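Local coordinates for dermonecrotic toxin (Pasteurella multocida, PDB 2EBF), which acts as a potent mitogenic and osteolytic toxin that induces bone resorption and is associated with severe progressive atrophic rhinitis of pigs, this chain being its C-terminal region, at residues 64-69 / 110-115; 56-61 / 74-79. All coordinates share one frame; numbering follows the deposited sequence.

Contact 1 (64-69 / 110-115)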
loop_
_atom_site.group_PDB
_atom_site.type_symbol
_atom_site.label_atom_id
_atom_site.label_comp_id
_atom_site.label_asym_id
_atom_site.label_seq_id
_atom_site.Cartn_x
_atom_site.Cartn_y
_atom_site.Cartn_z
ATOM N N ILE A 64 19.301 -42.544 9.347
ATOM C CA ILE A 64 19.181 -44.009 9.181
ATOM C C ILE A 64 17.938 -44.660 9.817
ATOM O O ILE A 64 17.197 -45.375 9.136
ATOM C CB ILE A 64 20.494 -44.745 9.600
ATOM C CG1 ILE A 64 21.599 -44.487 8.565
ATOM C CG2 ILE A 64 20.260 -46.253 9.757
ATOM C CD1 ILE A 64 23.011 -44.873 9.016
ATOM N N GLY A 65 17.704 -44.410 11.102
ATOM C CA GLY A 65 16.602 -45.067 11.806
ATOM C C GLY A 65 15.332 -44.242 11.915
ATOM O O GLY A 65 14.310 -44.730 12.402
ATOM N N LYS A 66 15.397 -42.995 11.449
ATOM C CA LYS A 66 14.321 -42.024 11.626
ATOM C C LYS A 66 13.400 -41.956 10.399
ATOM O O LYS A 66 13.855 -41.619 9.300
ATOM C CB LYS A 66 14.924 -40.646 11.913
ATOM C CG LYS A 66 13.982 -39.643 12.556
ATOM C CD LYS A 66 14.696 -38.319 12.803
ATOM C CE LYS A 66 13.790 -37.317 13.513
ATOM N NZ LYS A 66 14.430 -35.971 13.626
ATOM N N PRO A 67 12.105 -42.282 10.580
ATOM C CA PRO A 67 11.143 -42.090 9.493
ATOM C C PRO A 67 10.830 -40.605 9.267
ATOM O O PRO A 67 11.087 -39.772 10.144
ATOM C CB PRO A 67 9.899 -42.837 9.981
ATOM C CG PRO A 67 10.011 -42.836 11.466
ATOM C CD PRO A 67 11.478 -42.861 11.785
ATOM N N ILE A 68 10.287 -40.287 8.096
ATOM C CA ILE A 68 9.942 -38.909 7.753
ATOM C C ILE A 68 8.707 -38.442 8.532
ATOM O O ILE A 68 7.592 -38.926 8.307
ATOM C CB ILE A 68 9.765 -38.732 6.212
ATOM C CG1 ILE A 68 11.097 -39.008 5.498
ATOM C CG2 ILE A 68 9.203 -37.338 5.866
ATOM C CD1 ILE A 68 11.043 -38.946 3.975
ATOM N N GLY A 69 8.930 -37.505 9.454
ATOM C CA GLY A 69 7.856 -36.895 10.242
ATOM C C GLY A 69 7.069 -35.854 9.461
ATOM O O GLY A 69 7.378 -35.570 8.304
ATOM N N PRO A 110 16.156 -28.483 18.049
ATOM C CA PRO A 110 17.542 -27.988 17.962
ATOM C C PRO A 110 18.624 -29.072 17.869
ATOM O O PRO A 110 19.757 -28.776 17.482
ATOM C CB PRO A 110 17.711 -27.175 19.251
ATOM C CG PRO A 110 16.695 -27.718 20.182
ATOM C CD PRO A 110 15.529 -28.129 19.337
ATOM N N SER A 111 18.280 -30.309 18.218
ATOM C CA SER A 111 19.243 -31.404 18.176
ATOM C C SER A 111 19.007 -32.334 16.985
ATOM O O SER A 111 19.622 -33.400 16.891
ATOM C CB SER A 111 19.206 -32.196 19.484
ATOM O OG SER A 111 18.028 -32.983 19.559
ATOM N N SER A 112 18.124 -31.930 16.076
ATOM C CA SER A 112 17.831 -32.759 14.922
ATOM C C SER A 112 19.071 -32.897 14.062
ATOM O O SER A 112 19.765 -31.919 13.773
ATOM C CB SER A 112 16.668 -32.209 14.100
ATOM O OG SER A 112 16.481 -32.997 12.936
ATOM N N GLU A 113 19.349 -34.135 13.675
ATOM C CA GLU A 113 20.460 -34.439 12.790
ATOM C C GLU A 113 20.176 -34.019 11.333
ATOM O O GLU A 113 21.052 -34.116 10.477
ATOM C CB GLU A 113 20.853 -35.920 12.916
ATOM C CG GLU A 113 19.684 -36.922 12.907
ATOM C CD GLU A 113 18.943 -37.093 14.251
ATOM O OE1 GLU A 113 19.242 -38.074 14.985
ATOM O OE2 GLU A 113 18.042 -36.272 14.558
ATOM N N ARG A 114 18.959 -33.537 11.067
ATOM C CA ARG A 114 18.597 -32.993 9.747
ATOM C C ARG A 114 18.988 -31.524 9.596
ATOM O O ARG A 114 18.909 -30.965 8.502
ATOM C CB ARG A 114 17.095 -33.104 9.502
ATOM C CG ARG A 114 16.523 -34.500 9.594
ATOM C CD ARG A 114 15.160 -34.508 8.939
ATOM N NE ARG A 114 14.280 -35.569 9.416
ATOM C CZ ARG A 114 14.358 -36.852 9.059
ATOM N NH1 ARG A 114 15.302 -37.277 8.225
ATOM N NH2 ARG A 114 13.483 -37.721 9.550
ATOM N N LEU A 115 19.398 -30.899 10.695
ATOM C CA LEU A 115 19.649 -29.457 10.711
ATOM C C LEU A 115 20.772 -28.949 9.809
ATOM O O LEU A 115 20.655 -27.860 9.251
ATOM C CB LEU A 115 19.831 -28.940 12.142
ATOM C CG LEU A 115 18.523 -28.543 12.826
ATOM C CD1 LEU A 115 18.791 -28.058 14.249
ATOM C CD2 LEU A 115 17.796 -27.472 12.022
HETATM O O HOH W 1 15.397 -40.005 7.538
#
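The K66 side chain runs from loop 64-69 across the guanidinium of R114 toward S112 and E113. With CG anti to the backbone N (chi1 -161°) and the chain extended beyond it, CB starts beside R114 NH2. CG then passes 3.6 Å from R114 NH2, and CD lies over one face of the guanidinium, 3.5 Å from R114 NH2. CE moves off that group, and NZ reaches E113 OE2 at 3.7 Å, a long salt bridge. S112 OG is equally near K66 NZ at 3.7 Å, while Q109 OE1 accepts a weak hydrogen bond from the ammonium. The two positive groups lie close, and E113 probably offsets part of their charge.

R114 is held mainly at its edge. A water accepts from R114 NH1 at 2.8 Å and donates to K66 O at 2.8 Å; its oxygen lies in the guanidinium plane and bridges the loops. NH1 also donates to A61 O, beyond the end of helix 54-60. P67 O also lies near the guanidinium plane, beyond NH2 and 3.2 Å from R114 NH2, but the angle is too poor for a hydrogen bond.

S112 shapes the other loop: its OG accepts from R114 N at 3.2 Å (N-H...O 160°) and bonds Y105 OH as well. The arrangement is a capped type I turn, S112 to L115, entering helix 115-129 beside the connection between helices 54-60 and 70-84, a pairing of neighbouring helix-linking loops at one end of the helical membrane localization domain.

Contact 2 (56-61 / 74-79); sequences VLKARA and RILAKL
Helices 54-60 and 70-84 form an antiparallel helical hairpin in the membrane localization domain, and this is the apolar seam between them. Segments 56-60 and 74-79 run at 152° with their axes 11.2 Å apart, a spacing bridged wholly by side chains.

L57 points across the seam and is met by three residues of the facing helix. Its CD1 branch comes against L76 CD2 at 3.8 Å, the two side chains crossing obliquely. The same L57 CD1 lies 4.0 Å from I75 CG2, where the chains cross at about a right angle. With I75 CG1 beside the backbone N (chi1 -80°), CG2 falls anti to it and is the branch that meets L57. One turn further on, L79 CD1 lies alongside L57, 4.1 Å from L57 CB and as near to its CG and CD1. L76 sets out obliquely, but its CD2 swings in far enough to touch the aliphatic part of K58 as well, with K58 CG at 4.0 Å.

L57, I75 and L79 are buried, and the other helices close over them: L57 also packs on L121, I75 on F118, L98 and L101, and L79 on L98. Helices 88-108 and 115-129 thus cover the seam, with W52 and V51 adding loop contacts to L57 and L79. Interdigitated leucine and isoleucine side chains, shared among four helices, make this part of the hydrophobic core of a helical bundle.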
loop_
_atom_site.group_PDB
_atom_site.type_symbol
_atom_site.label_atom_id
_atom_site.label_comp_id
_atom_site.label_asym_id
_atom_site.label_seq_id
_atom_site.Cartn_x
_atom_site.Cartn_y
_atom_site.Cartn_z
ATOM N N VAL A 56 17.530 -34.310 -3.847
ATOM C CA VAL A 56 18.828 -34.003 -3.276
ATOM C C VAL A 56 18.705 -33.818 -1.749
ATOM O O VAL A 56 19.501 -34.372 -0.978
ATOM C CB VAL A 56 19.457 -32.775 -3.971
ATOM C CG1 VAL A 56 20.567 -32.199 -3.137
ATOM C CG2 VAL A 56 19.979 -33.161 -5.350
ATOM N N LEU A 57 17.694 -33.065 -1.324
ATOM C CA LEU A 57 17.427 -32.871 0.104
ATOM C C LEU A 57 17.272 -34.199 0.842
ATOM O O LEU A 57 17.818 -34.369 1.936
ATOM C CB LEU A 57 16.155 -32.046 0.311
ATOM C CG LEU A 57 16.076 -31.016 1.454
ATOM C CD1 LEU A 57 14.673 -30.965 2.048
ATOM C CD2 LEU A 57 17.140 -31.149 2.549
ATOM N N LYS A 58 16.525 -35.124 0.227
ATOM C CA LYS A 58 16.215 -36.439 0.788
ATOM C C LYS A 58 17.452 -37.211 1.197
ATOM O O LYS A 58 17.455 -37.878 2.228
ATOM C CB LYS A 58 15.424 -37.274 -0.225
ATOM C CG LYS A 58 13.916 -37.165 -0.114
ATOM C CD LYS A 58 13.271 -37.194 -1.489
ATOM C CE LYS A 58 12.016 -38.037 -1.528
ATOM N NZ LYS A 58 12.327 -39.365 -2.143
ATOM N N ALA A 59 18.493 -37.141 0.372
ATOM C CA ALA A 59 19.741 -37.831 0.661
ATOM C C ALA A 59 20.545 -37.086 1.721
ATOM O O ALA A 59 21.138 -37.714 2.597
ATOM C CB ALA A 59 20.568 -38.018 -0.609
ATOM N N ARG A 60 20.557 -35.755 1.644
ATOM C CA ARG A 60 21.331 -34.929 2.566
ATOM C C ARG A 60 20.745 -34.931 3.976
ATOM O O ARG A 60 21.486 -34.903 4.956
ATOM C CB ARG A 60 21.448 -33.483 2.049
ATOM C CG ARG A 60 22.376 -33.298 0.833
ATOM C CD ARG A 60 23.843 -33.596 1.162
ATOM N NE ARG A 60 24.482 -32.454 1.803
ATOM C CZ ARG A 60 25.578 -31.839 1.366
ATOM N NH1 ARG A 60 26.222 -32.256 0.278
ATOM N NH2 ARG A 60 26.041 -30.802 2.046
ATOM N N ALA A 61 19.422 -34.965 4.063
ATOM C CA ALA A 61 18.722 -34.868 5.341
ATOM C C ALA A 61 18.248 -36.221 5.874
ATOM O O ALA A 61 17.476 -36.274 6.837
ATOM C CB ALA A 61 17.555 -33.912 5.229
ATOM N N ARG A 74 6.334 -31.702 5.115
ATOM C CA ARG A 74 5.873 -30.394 4.647
ATOM C C ARG A 74 7.003 -29.547 4.066
ATOM O O ARG A 74 6.781 -28.758 3.159
ATOM C CB ARG A 74 5.159 -29.636 5.761
ATOM C CG ARG A 74 3.742 -30.141 6.007
ATOM C CD ARG A 74 2.998 -29.222 6.944
ATOM N NE ARG A 74 3.588 -29.272 8.276
ATOM C CZ ARG A 74 2.974 -29.728 9.361
ATOM N NH1 ARG A 74 1.715 -30.166 9.295
ATOM N NH2 ARG A 74 3.625 -29.731 10.521
ATOM N N ILE A 75 8.208 -29.724 4.589
ATOM C CA ILE A 75 9.393 -29.065 4.034
ATOM C C ILE A 75 9.685 -29.570 2.606
ATOM O O ILE A 75 9.891 -28.770 1.685
ATOM C CB ILE A 75 10.597 -29.190 5.012
ATOM C CG1 ILE A 75 10.451 -28.133 6.128
ATOM C CG2 ILE A 75 11.936 -29.061 4.286
ATOM C CD1 ILE A 75 11.295 -28.389 7.371
ATOM N N LEU A 76 9.656 -30.892 2.432
ATOM C CA LEU A 76 9.844 -31.531 1.118
ATOM C C LEU A 76 8.760 -31.135 0.129
ATOM O O LEU A 76 9.039 -30.885 -1.054
ATOM C CB LEU A 76 9.847 -33.060 1.265
ATOM C CG LEU A 76 11.108 -33.703 1.835
ATOM C CD1 LEU A 76 10.822 -35.160 2.194
ATOM C CD2 LEU A 76 12.274 -33.604 0.845
ATOM N N ALA A 77 7.522 -31.083 0.615
ATOM C CA ALA A 77 6.380 -30.681 -0.211
ATOM C C ALA A 77 6.539 -29.252 -0.709
ATOM O O ALA A 77 6.316 -28.975 -1.888
ATOM C CB ALA A 77 5.079 -30.827 0.562
ATOM N N LYS A 78 6.916 -28.346 0.196
ATOM C CA LYS A 78 7.122 -26.940 -0.157
ATOM C C LYS A 78 8.304 -26.752 -1.117
ATOM O O LYS A 78 8.244 -25.932 -2.035
ATOM C CB LYS A 78 7.290 -26.064 1.092
ATOM C CG LYS A 78 7.337 -24.567 0.756
ATOM C CD LYS A 78 6.430 -23.730 1.632
ATOM C CE LYS A 78 5.031 -24.290 1.671
ATOM N NZ LYS A 78 3.977 -23.298 1.991
ATOM N N LEU A 79 9.374 -27.508 -0.908
ATOM C CA LEU A 79 10.519 -27.442 -1.815
ATOM C C LEU A 79 10.082 -27.848 -3.228
ATOM O O LEU A 79 10.471 -27.218 -4.213
ATOM C CB LEU A 79 11.641 -28.361 -1.343
ATOM C CG LEU A 79 13.104 -27.890 -1.414
ATOM C CD1 LEU A 79 14.043 -29.069 -1.551
ATOM C CD2 LEU A 79 13.384 -26.794 -2.450
#

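How the contacts relate
Contacts 1 and 2 lie about 12 Å apart, centre to centre, in the membrane localization domain, far from the centre of the chain. Their segments alternate along the sequence: 56-61, 64-69, 74-79, then 110-115. Contact 2 joins the first two helices side by side; contact 1 joins the loop between those helices to the loop that precedes helix 115-129. The two meet where I68 CD1 packs 4.2 Å from L76 CD1, and where R114 of contact 1 bonds to A61 of contact 2, just past helix 54-60. Core and end loops thus form one compact unit, consistent with a domain that docks on phospholipid membranes.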